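Local coordinates for DUF3501 family protein (Burkholderia pseudomallei K96243, PDB 3FJV) that is of unknown function but belongs to the DUF3501 family and folds around an antiparallel beta sheet flanked by helices, at residues Leu4-Leu12 against Ile64-Leu74; Lys31-Leu41 against Tyr174-Val185. One frame throughout, in Å; residues are numbered along the deposited sequence.

In the fold
Contact 1 and contact 2 lie on opposite sides of the chain's centre. Their centres are 33 Å apart, and their nearest atoms about 13 Å apart, so they do not touch. Contact 1 is a surface contact: the loop before helix 12-30 rests on the first turns of helix 67-77. Contact 2 is partly buried and joins the two outermost strands of the sheet, 34-37 and 176-180, with the start of helix 183-190. Helix 12-30 runs from the end of segment 4-12 nearly to the start of segment 31-41, so it links the two sites directly along the chain. The function is not established, so neither contact can be tied to an active site.

Contact 1: Leu4-Leu12 against Ile64-Leu74; sequences LTRDSLLTL and IFDEDGIQAEL
Arg6 stacks its guanidinium on Glu67. Arg6 NE is 3.2 Å from Glu67 CG, which sits over one face of the group. The guanidinium and carboxylate planes are only 12° apart. The salt bridge from Arg6 NH2 to Glu67 OE2 is long, 3.6 Å, and no N-H points at that oxygen. The bend of Arg6 at chi3 (-60°) helps bring NH1 to Gln71. There Arg6 NH1 gives Gln71 OE1 a weak hydrogen bond, 2.8 Å but bent to 121°, with the amide turned nearly perpendicular to the guanidinium.

Beside these polar groups, leucines and Ile70 make the apolar part of the contact. Leu9 CD1 meets Ile70 CG2 at 3.6 Å. Leu74 sends CD1 to Arg6 N (3.4 Å) and CD2 to Leu4 CB (3.8 Å). The contact thus packs the N-terminal loop, with its 3-10 turn at 6-8, on the first turns of helix 67-77. At the far end Leu12 CD1 touches Phe65 CD1 at 3.7 Å.

Two waters bridge the segments. One joins Arg6 N to Gln71 OE1, the other Leu4 O to Gln71 NE2, which also bonds Asp75. Ser8 OG accepts from Thr5 N (2.9 Å) and ties the turn together. Asp66 is the N-cap of the helix and accepts from Gly69 N. Ser8 O takes a bond from Arg52 of helix 48-62.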
loop_
_atom_site.group_PDB
_atom_site.type_symbol
_atom_site.label_atom_id
_atom_site.label_comp_id
_atom_site.label_asym_id
_atom_site.label_seq_id
_atom_site.Cartn_x
_atom_site.Cartn_y
_atom_site.Cartn_z
ATOM N N LEU A 4 -8.509 -16.762 -17.183
ATOM C CA LEU A 4 -9.887 -16.358 -16.953
ATOM C C LEU A 4 -10.193 -15.300 -17.973
ATOM O O LEU A 4 -9.308 -14.509 -18.315
ATOM C CB LEU A 4 -10.068 -15.756 -15.557
ATOM C CG LEU A 4 -10.018 -16.631 -14.314
ATOM C CD1 LEU A 4 -10.146 -15.740 -13.095
ATOM C CD2 LEU A 4 -11.107 -17.730 -14.353
ATOM N N THR A 5 -11.439 -15.269 -18.416
ATOM C CA THR A 5 -11.943 -14.309 -19.385
ATOM C C THR A 5 -13.200 -13.670 -18.811
ATOM O O THR A 5 -13.706 -14.129 -17.770
ATOM C CB THR A 5 -12.319 -15.052 -20.689
ATOM O OG1 THR A 5 -13.584 -15.687 -20.507
ATOM C CG2 THR A 5 -11.264 -16.122 -21.022
ATOM N N ARG A 6 -13.746 -12.653 -19.472
ATOM C CA ARG A 6 -14.988 -12.025 -18.985
ATOM C C ARG A 6 -16.118 -13.053 -18.832
ATOM O O ARG A 6 -16.958 -12.931 -17.951
ATOM C CB ARG A 6 -15.430 -10.849 -19.885
ATOM C CG ARG A 6 -14.540 -9.609 -19.770
ATOM C CD ARG A 6 -15.216 -8.383 -20.371
ATOM N NE ARG A 6 -15.531 -8.551 -21.795
ATOM C CZ ARG A 6 -14.664 -8.398 -22.795
ATOM N NH1 ARG A 6 -13.386 -8.069 -22.569
ATOM N NH2 ARG A 6 -15.081 -8.578 -24.045
ATOM N N ASP A 7 -16.130 -14.075 -19.682
ATOM C CA ASP A 7 -17.137 -15.155 -19.590
ATOM C C ASP A 7 -16.928 -16.137 -18.444
ATOM O O ASP A 7 -17.805 -16.949 -18.146
ATOM C CB ASP A 7 -17.145 -15.939 -20.888
ATOM C CG ASP A 7 -17.486 -15.075 -22.060
ATOM O OD1 ASP A 7 -18.246 -14.071 -21.873
ATOM O OD2 ASP A 7 -16.978 -15.400 -23.155
ATOM N N SER A 8 -15.777 -16.070 -17.808
ATOM C CA SER A 8 -15.527 -16.885 -16.626
ATOM C C SER A 8 -16.143 -16.288 -15.358
ATOM O O SER A 8 -16.154 -16.944 -14.318
ATOM C CB SER A 8 -14.015 -17.023 -16.406
ATOM O OG SER A 8 -13.367 -17.310 -17.622
ATOM N N LEU A 9 -16.609 -15.040 -15.439
ATOM C CA LEU A 9 -17.087 -14.299 -14.289
ATOM C C LEU A 9 -18.600 -14.217 -14.233
ATOM O O LEU A 9 -19.280 -14.182 -15.241
ATOM C CB LEU A 9 -16.551 -12.874 -14.365
ATOM C CG LEU A 9 -15.048 -12.686 -14.474
ATOM C CD1 LEU A 9 -14.704 -11.184 -14.554
ATOM C CD2 LEU A 9 -14.355 -13.358 -13.275
ATOM N N LEU A 10 -19.128 -14.208 -13.030
ATOM C CA LEU A 10 -20.516 -13.911 -12.803
ATOM C C LEU A 10 -20.775 -12.420 -12.994
ATOM O O LEU A 10 -19.886 -11.568 -12.864
ATOM C CB LEU A 10 -20.906 -14.344 -11.382
ATOM C CG LEU A 10 -20.745 -15.827 -11.067
ATOM C CD1 LEU A 10 -21.193 -16.108 -9.671
ATOM C CD2 LEU A 10 -21.504 -16.714 -12.069
ATOM N N THR A 11 -22.012 -12.097 -13.329
ATOM C CA THR A 11 -22.434 -10.717 -13.339
ATOM C C THR A 11 -22.507 -10.244 -11.898
ATOM O O THR A 11 -22.518 -11.054 -10.961
ATOM C CB THR A 11 -23.826 -10.608 -13.925
ATOM O OG1 THR A 11 -24.695 -11.454 -13.163
ATOM C CG2 THR A 11 -23.851 -11.015 -15.413
ATOM N N LEU A 12 -22.644 -8.933 -11.711
ATOM C CA LEU A 12 -22.778 -8.357 -10.363
ATOM C C LEU A 12 -23.989 -8.983 -9.661
ATOM O O LEU A 12 -23.952 -9.302 -8.491
ATOM C CB LEU A 12 -22.957 -6.821 -10.433
ATOM C CG LEU A 12 -21.759 -5.973 -10.898
ATOM C CD1 LEU A 12 -22.074 -4.453 -10.891
ATOM C CD2 LEU A 12 -20.497 -6.247 -10.047
ATOM N N ILE A 64 -18.660 -2.563 -10.746
ATOM C CA ILE A 64 -18.127 -2.492 -12.110
ATOM C C ILE A 64 -18.795 -3.537 -13.025
ATOM O O ILE A 64 -18.732 -4.735 -12.752
ATOM C CB ILE A 64 -16.556 -2.698 -12.133
ATOM C CG1 ILE A 64 -15.883 -1.606 -11.306
ATOM C CG2 ILE A 64 -16.042 -2.799 -13.608
ATOM C CD1 ILE A 64 -14.384 -1.907 -11.044
ATOM N N PHE A 65 -19.461 -3.054 -14.085
ATOM C CA PHE A 65 -20.177 -3.920 -15.028
ATOM C C PHE A 65 -20.045 -3.598 -16.515
ATOM O O PHE A 65 -20.738 -4.176 -17.332
ATOM C CB PHE A 65 -21.682 -3.939 -14.667
ATOM C CG PHE A 65 -22.334 -2.604 -14.664
ATOM C CD1 PHE A 65 -22.365 -1.844 -13.517
ATOM C CD2 PHE A 65 -22.960 -2.112 -15.801
ATOM C CE1 PHE A 65 -23.002 -0.592 -13.496
ATOM C CE2 PHE A 65 -23.605 -0.871 -15.782
ATOM C CZ PHE A 65 -23.612 -0.104 -14.647
ATOM N N ASP A 66 -19.207 -2.646 -16.860
ATOM C CA ASP A 66 -18.939 -2.331 -18.215
ATOM C C ASP A 66 -17.753 -3.155 -18.691
ATOM O O ASP A 66 -16.871 -3.548 -17.919
ATOM C CB ASP A 66 -18.623 -0.835 -18.345
ATOM C CG ASP A 66 -17.332 -0.460 -17.675
ATOM O OD1 ASP A 66 -17.253 -0.539 -16.425
ATOM O OD2 ASP A 66 -16.377 -0.075 -18.395
ATOM N N GLU A 67 -17.698 -3.369 -19.986
ATOM C CA GLU A 67 -16.776 -4.358 -20.524
ATOM C C GLU A 67 -15.306 -3.967 -20.343
ATOM O O GLU A 67 -14.488 -4.804 -19.981
ATOM C CB GLU A 67 -17.126 -4.543 -21.988
ATOM C CG GLU A 67 -16.418 -5.591 -22.740
ATOM C CD GLU A 67 -16.778 -5.468 -24.225
ATOM O OE1 GLU A 67 -17.991 -5.576 -24.562
ATOM O OE2 GLU A 67 -15.858 -5.198 -25.042
ATOM N N ASP A 68 -14.971 -2.707 -20.586
ATOM C CA ASP A 68 -13.592 -2.262 -20.433
ATOM C C ASP A 68 -13.173 -2.325 -18.962
ATOM O O ASP A 68 -12.049 -2.703 -18.665
ATOM C CB ASP A 68 -13.380 -0.859 -20.978
ATOM C CG ASP A 68 -13.422 -0.784 -22.494
ATOM O OD1 ASP A 68 -13.390 -1.823 -23.186
ATOM O OD2 ASP A 68 -13.505 0.358 -22.993
ATOM N N GLY A 69 -14.085 -1.981 -18.054
ATOM C CA GLY A 69 -13.812 -2.008 -16.616
ATOM C C GLY A 69 -13.649 -3.408 -16.053
ATOM O O GLY A 69 -12.783 -3.648 -15.200
ATOM N N ILE A 70 -14.506 -4.322 -16.486
ATOM C CA ILE A 70 -14.311 -5.740 -16.146
ATOM C C ILE A 70 -12.947 -6.210 -16.662
ATOM O O ILE A 70 -12.172 -6.803 -15.935
ATOM C CB ILE A 70 -15.441 -6.651 -16.698
ATOM C CG1 ILE A 70 -16.783 -6.274 -16.033
ATOM C CG2 ILE A 70 -15.067 -8.113 -16.468
ATOM C CD1 ILE A 70 -18.039 -6.632 -16.813
ATOM N N GLN A 71 -12.637 -5.923 -17.925
ATOM C CA GLN A 71 -11.374 -6.393 -18.510
ATOM C C GLN A 71 -10.176 -5.850 -17.759
ATOM O O GLN A 71 -9.191 -6.568 -17.570
ATOM C CB GLN A 71 -11.243 -6.027 -20.002
ATOM C CG GLN A 71 -10.086 -6.762 -20.732
ATOM C CD GLN A 71 -10.200 -8.276 -20.599
ATOM O OE1 GLN A 71 -11.235 -8.834 -20.927
ATOM N NE2 GLN A 71 -9.123 -8.943 -20.139
ATOM N N ALA A 72 -10.273 -4.603 -17.304
ATOM C CA ALA A 72 -9.186 -3.955 -16.584
ATOM C C ALA A 72 -8.914 -4.669 -15.244
ATOM O O ALA A 72 -7.770 -4.741 -14.816
ATOM C CB ALA A 72 -9.492 -2.458 -16.372
ATOM N N GLU A 73 -9.955 -5.188 -14.582
ATOM C CA GLU A 73 -9.693 -5.951 -13.364
ATOM C C GLU A 73 -9.096 -7.309 -13.671
ATOM O O GLU A 73 -8.189 -7.744 -12.980
ATOM C CB GLU A 73 -10.948 -6.125 -12.504
ATOM C CG GLU A 73 -11.651 -4.840 -12.080
ATOM C CD GLU A 73 -10.719 -3.844 -11.393
ATOM O OE1 GLU A 73 -9.656 -4.239 -10.829
ATOM O OE2 GLU A 73 -11.060 -2.647 -11.426
ATOM N N LEU A 74 -9.590 -8.005 -14.704
ATOM C CA LEU A 74 -8.951 -9.268 -15.143
ATOM C C LEU A 74 -7.450 -9.063 -15.402
ATOM O O LEU A 74 -6.568 -9.867 -14.986
ATOM C CB LEU A 74 -9.660 -9.781 -16.413
ATOM C CG LEU A 74 -10.956 -10.598 -16.230
ATOM C CD1 LEU A 74 -11.718 -10.664 -17.545
ATOM C CD2 LEU A 74 -10.698 -12.035 -15.704
HETATM O O HOH W 1 -8.713 -11.883 -19.694
HETATM O O HOH W 2 -12.047 -11.492 -21.420
#

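Contact 2: Lys31-Leu41 against Tyr174-Val185; sequences KRRAVSIGNHL and YPIQAARIDPDV
Tyr174 OH is gripped from two sides of a beta-hairpin turn. It gives a hydrogen bond to Ile37 O at 2.7 Å, in the carbonyl plane and on a lone pair. It accepts one from His40 N at 2.9 Å, nearly straight at 163°. The turn 38-40 joins strands 34-37 and 41-45, so the tyrosine ties down the end of the hairpin. Strands 34-37 and 176-180 are the outermost strands of the antiparallel sheet. Here side chains, not strand-to-strand hydrogen bonds, bring them together.

Leu41 packs against one face of the Tyr174 ring. Its CD1 lies 4.2 Å from the ring centroid and 18° off the ring normal, a CH-pi contact. With the two bonds at OH, this limits the ring's movement. Gly38, at positive phi, presents its bare CA side to the hydroxyl. Beside the ring, Ile37 CG2 packs on Ile176 CG1 at 3.7 Å. His40 is itself fixed by Glu94 and by stacking on Tyr95.

At the other end a salt bridge lies beside buried Val185. Asp184 CG stands anti to its backbone N (chi1 -174°), which swings the carboxylate out to Arg32. Arg32 grips Asp184 side-on with two nitrogens, one to each of two atoms. NE binds Asp184 OD2 at 2.8 Å, a salt bridge and hydrogen bond, while NH2 binds the backbone Asp184 O at 3.1 Å. Asp182, the N-cap of helix 183-190, accepts from Asp184 N. Next to this pair Val185 CA makes a CA-H...O contact with Arg32 O at 3.5 Å. A water donates to both Lys31 O and Asp184 OD2, the latter 2.6 Å from the water oxygen.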
loop_
_atom_site.group_PDB
_atom_site.type_symbol
_atom_site.label_atom_id
_atom_site.label_comp_id
_atom_site.label_asym_id
_atom_site.label_seq_id
_atom_site.Cartn_x
_atom_site.Cartn_y
_atom_site.Cartn_z
ATOM N N LYS A 31 -7.321 -22.800 3.109
ATOM C CA LYS A 31 -6.595 -23.668 4.027
ATOM C C LYS A 31 -5.596 -24.538 3.330
ATOM O O LYS A 31 -4.621 -24.978 3.954
ATOM C CB LYS A 31 -7.589 -24.535 4.890
ATOM C CG LYS A 31 -8.336 -23.613 5.833
ATOM C CD LYS A 31 -9.422 -24.285 6.658
ATOM C CE LYS A 31 -10.207 -23.224 7.438
ATOM N NZ LYS A 31 -11.489 -23.724 8.077
ATOM N N ARG A 32 -5.790 -24.813 2.032
ATOM C CA ARG A 32 -4.775 -25.558 1.277
ATOM C C ARG A 32 -3.749 -24.700 0.549
ATOM O O ARG A 32 -2.934 -25.227 -0.207
ATOM C CB ARG A 32 -5.495 -26.411 0.227
ATOM C CG ARG A 32 -6.530 -27.331 0.891
ATOM C CD ARG A 32 -6.832 -28.571 0.052
ATOM N NE ARG A 32 -5.645 -29.401 -0.142
ATOM C CZ ARG A 32 -5.400 -30.125 -1.233
ATOM N NH1 ARG A 32 -6.261 -30.131 -2.274
ATOM N NH2 ARG A 32 -4.295 -30.842 -1.292
ATOM N N ARG A 33 -3.859 -23.390 0.700
ATOM C CA ARG A 33 -3.056 -22.439 -0.121
ATOM C C ARG A 33 -2.217 -21.468 0.714
ATOM O O ARG A 33 -1.321 -20.802 0.186
ATOM C CB ARG A 33 -4.018 -21.639 -1.013
ATOM C CG ARG A 33 -4.937 -22.445 -1.918
ATOM C CD ARG A 33 -4.199 -23.333 -2.879
ATOM N NE ARG A 33 -3.354 -22.543 -3.794
ATOM C CZ ARG A 33 -2.756 -23.014 -4.879
ATOM N NH1 ARG A 33 -2.763 -24.312 -5.155
ATOM N NH2 ARG A 33 -2.082 -22.174 -5.660
ATOM N N ALA A 34 -2.496 -21.342 2.015
ATOM C CA ALA A 34 -1.854 -20.297 2.802
ATOM C C ALA A 34 -0.697 -20.822 3.640
ATOM O O ALA A 34 -0.799 -21.910 4.178
ATOM C CB ALA A 34 -2.855 -19.625 3.698
ATOM N N VAL A 35 0.394 -20.047 3.708
ATOM C CA VAL A 35 1.550 -20.329 4.575
ATOM C C VAL A 35 1.958 -19.055 5.344
ATOM O O VAL A 35 1.937 -17.968 4.787
ATOM C CB VAL A 35 2.777 -20.790 3.769
ATOM C CG1 VAL A 35 3.832 -21.340 4.720
ATOM C CG2 VAL A 35 2.400 -21.833 2.661
ATOM N N SER A 36 2.334 -19.190 6.609
ATOM C CA SER A 36 2.914 -18.104 7.374
ATOM C C SER A 36 4.407 -18.216 7.379
ATOM O O SER A 36 4.927 -19.323 7.315
ATOM C CB SER A 36 2.400 -18.177 8.787
ATOM O OG SER A 36 1.088 -17.711 8.756
ATOM N N ILE A 37 5.108 -17.084 7.435
ATOM C CA ILE A 37 6.566 -17.102 7.491
ATOM C C ILE A 37 6.909 -16.184 8.674
ATOM O O ILE A 37 6.848 -14.951 8.575
ATOM C CB ILE A 37 7.257 -16.574 6.207
ATOM C CG1 ILE A 37 6.831 -17.346 4.949
ATOM C CG2 ILE A 37 8.770 -16.721 6.336
ATOM C CD1 ILE A 37 7.471 -16.682 3.611
ATOM N N GLY A 38 7.219 -16.798 9.800
ATOM C CA GLY A 38 7.378 -16.059 11.056
ATOM C C GLY A 38 6.049 -15.497 11.491
ATOM O O GLY A 38 5.011 -16.022 11.088
ATOM N N ASN A 39 6.090 -14.435 12.304
ATOM C CA ASN A 39 4.885 -13.809 12.892
ATOM C C ASN A 39 4.256 -12.676 12.095
ATOM O O ASN A 39 3.105 -12.285 12.377
ATOM C CB ASN A 39 5.189 -13.291 14.322
ATOM C CG ASN A 39 5.391 -14.413 15.318
ATOM O OD1 ASN A 39 4.816 -15.478 15.186
ATOM N ND2 ASN A 39 6.204 -14.170 16.327
ATOM N N HIS A 40 4.970 -12.132 11.104
ATOM C CA HIS A 40 4.484 -10.945 10.407
ATOM C C HIS A 40 4.355 -11.055 8.874
ATOM O O HIS A 40 3.863 -10.105 8.251
ATOM C CB HIS A 40 5.390 -9.776 10.741
ATOM C CG HIS A 40 5.488 -9.521 12.206
ATOM N ND1 HIS A 40 4.535 -8.806 12.896
ATOM C CD2 HIS A 40 6.384 -9.949 13.122
ATOM C CE1 HIS A 40 4.851 -8.792 14.179
ATOM N NE2 HIS A 40 5.976 -9.464 14.337
ATOM N N LEU A 41 4.786 -12.172 8.283
ATOM C CA LEU A 41 4.623 -12.421 6.844
ATOM C C LEU A 41 3.626 -13.554 6.584
ATOM O O LEU A 41 3.707 -14.635 7.201
ATOM C CB LEU A 41 5.937 -12.787 6.174
ATOM C CG LEU A 41 6.674 -11.584 5.553
ATOM C CD1 LEU A 41 6.856 -10.486 6.574
ATOM C CD2 LEU A 41 8.007 -12.090 5.037
ATOM N N TYR A 174 14.746 -10.001 8.852
ATOM C CA TYR A 174 13.688 -11.019 8.974
ATOM C C TYR A 174 14.201 -12.408 8.594
ATOM O O TYR A 174 13.682 -13.064 7.677
ATOM C CB TYR A 174 12.454 -10.621 8.141
ATOM C CG TYR A 174 11.157 -11.203 8.657
ATOM C CD1 TYR A 174 10.424 -10.557 9.634
ATOM C CD2 TYR A 174 10.636 -12.403 8.134
ATOM C CE1 TYR A 174 9.221 -11.114 10.135
ATOM C CE2 TYR A 174 9.438 -12.954 8.631
ATOM C CZ TYR A 174 8.731 -12.292 9.598
ATOM O OH TYR A 174 7.546 -12.818 10.060
ATOM N N PRO A 175 15.228 -12.874 9.312
ATOM C CA PRO A 175 15.812 -14.198 9.057
ATOM C C PRO A 175 14.874 -15.347 9.468
ATOM O O PRO A 175 14.521 -15.453 10.637
ATOM C CB PRO A 175 17.050 -14.205 9.955
ATOM C CG PRO A 175 16.752 -13.242 11.040
ATOM C CD PRO A 175 15.940 -12.163 10.384
ATOM N N ILE A 176 14.433 -16.156 8.502
ATOM C CA ILE A 176 13.587 -17.318 8.789
ATOM C C ILE A 176 14.264 -18.529 8.163
ATOM O O ILE A 176 14.393 -18.629 6.939
ATOM C CB ILE A 176 12.135 -17.161 8.229
ATOM C CG1 ILE A 176 11.454 -15.889 8.744
ATOM C CG2 ILE A 176 11.273 -18.416 8.525
ATOM C CD1 ILE A 176 11.327 -15.790 10.252
ATOM N N GLN A 177 14.692 -19.462 9.013
ATOM C CA GLN A 177 15.246 -20.701 8.542
ATOM C C GLN A 177 14.212 -21.457 7.739
ATOM O O GLN A 177 13.066 -21.560 8.160
ATOM C CB GLN A 177 15.645 -21.589 9.733
ATOM C CG GLN A 177 16.924 -21.222 10.428
ATOM C CD GLN A 177 18.009 -22.222 10.121
ATOM O OE1 GLN A 177 17.862 -23.428 10.392
ATOM N NE2 GLN A 177 19.102 -21.738 9.538
ATOM N N ALA A 178 14.636 -21.997 6.603
ATOM C CA ALA A 178 13.774 -22.783 5.728
ATOM C C ALA A 178 13.082 -23.894 6.527
ATOM O O ALA A 178 13.729 -24.689 7.239
ATOM C CB ALA A 178 14.603 -23.394 4.594
ATOM N N ALA A 179 11.772 -23.927 6.441
ATOM C CA ALA A 179 10.960 -24.852 7.186
ATOM C C ALA A 179 9.909 -25.477 6.257
ATOM O O ALA A 179 9.365 -24.814 5.344
ATOM C CB ALA A 179 10.261 -24.103 8.381
ATOM N N ARG A 180 9.599 -26.746 6.529
ATOM C CA ARG A 180 8.725 -27.523 5.678
ATOM C C ARG A 180 7.319 -26.997 5.753
ATOM O O ARG A 180 6.809 -26.717 6.835
ATOM C CB ARG A 180 8.726 -29.012 6.071
ATOM C CG ARG A 180 7.899 -29.869 5.131
ATOM C CD ARG A 180 7.962 -31.389 5.415
ATOM N NE ARG A 180 7.194 -32.067 4.385
ATOM C CZ ARG A 180 7.157 -33.362 4.170
ATOM N NH1 ARG A 180 7.852 -34.164 4.945
ATOM N NH2 ARG A 180 6.426 -33.853 3.157
ATOM N N ILE A 181 6.689 -26.876 4.606
ATOM C CA ILE A 181 5.285 -26.503 4.502
ATOM C C ILE A 181 4.408 -27.735 4.721
ATOM O O ILE A 181 4.830 -28.858 4.433
ATOM C CB ILE A 181 5.010 -25.879 3.130
ATOM C CG1 ILE A 181 5.621 -24.475 3.065
ATOM C CG2 ILE A 181 3.506 -25.821 2.834
ATOM C CD1 ILE A 181 5.721 -23.935 1.638
ATOM N N ASP A 182 3.201 -27.519 5.232
ATOM C CA ASP A 182 2.178 -28.563 5.361
ATOM C C ASP A 182 2.067 -29.376 4.065
ATOM O O ASP A 182 1.940 -28.779 2.961
ATOM C CB ASP A 182 0.878 -27.833 5.664
ATOM C CG ASP A 182 -0.334 -28.747 5.875
ATOM O OD1 ASP A 182 -0.345 -29.938 5.480
ATOM O OD2 ASP A 182 -1.326 -28.188 6.419
ATOM N N PRO A 183 2.189 -30.719 4.146
ATOM C CA PRO A 183 2.166 -31.486 2.913
ATOM C C PRO A 183 0.887 -31.371 2.129
ATOM O O PRO A 183 0.925 -31.503 0.898
ATOM C CB PRO A 183 2.388 -32.924 3.372
ATOM C CG PRO A 183 3.177 -32.775 4.588
ATOM C CD PRO A 183 2.598 -31.578 5.274
ATOM N N ASP A 184 -0.238 -31.171 2.821
ATOM C CA ASP A 184 -1.474 -30.906 2.133
ATOM C C ASP A 184 -1.392 -29.606 1.307
ATOM O O ASP A 184 -1.937 -29.552 0.205
ATOM C CB ASP A 184 -2.646 -30.853 3.106
ATOM C CG ASP A 184 -3.965 -30.732 2.389
ATOM O OD1 ASP A 184 -4.475 -31.733 1.807
ATOM O OD2 ASP A 184 -4.497 -29.615 2.401
ATOM N N VAL A 185 -0.695 -28.579 1.813
ATOM C CA VAL A 185 -0.503 -27.360 1.033
ATOM C C VAL A 185 0.455 -27.616 -0.129
ATOM O O VAL A 185 0.163 -27.247 -1.271
ATOM C CB VAL A 185 -0.002 -26.167 1.901
ATOM C CG1 VAL A 185 0.418 -24.939 1.000
ATOM C CG2 VAL A 185 -1.026 -25.796 3.050
HETATM O O HOH W 3 -4.188 -27.767 4.260
#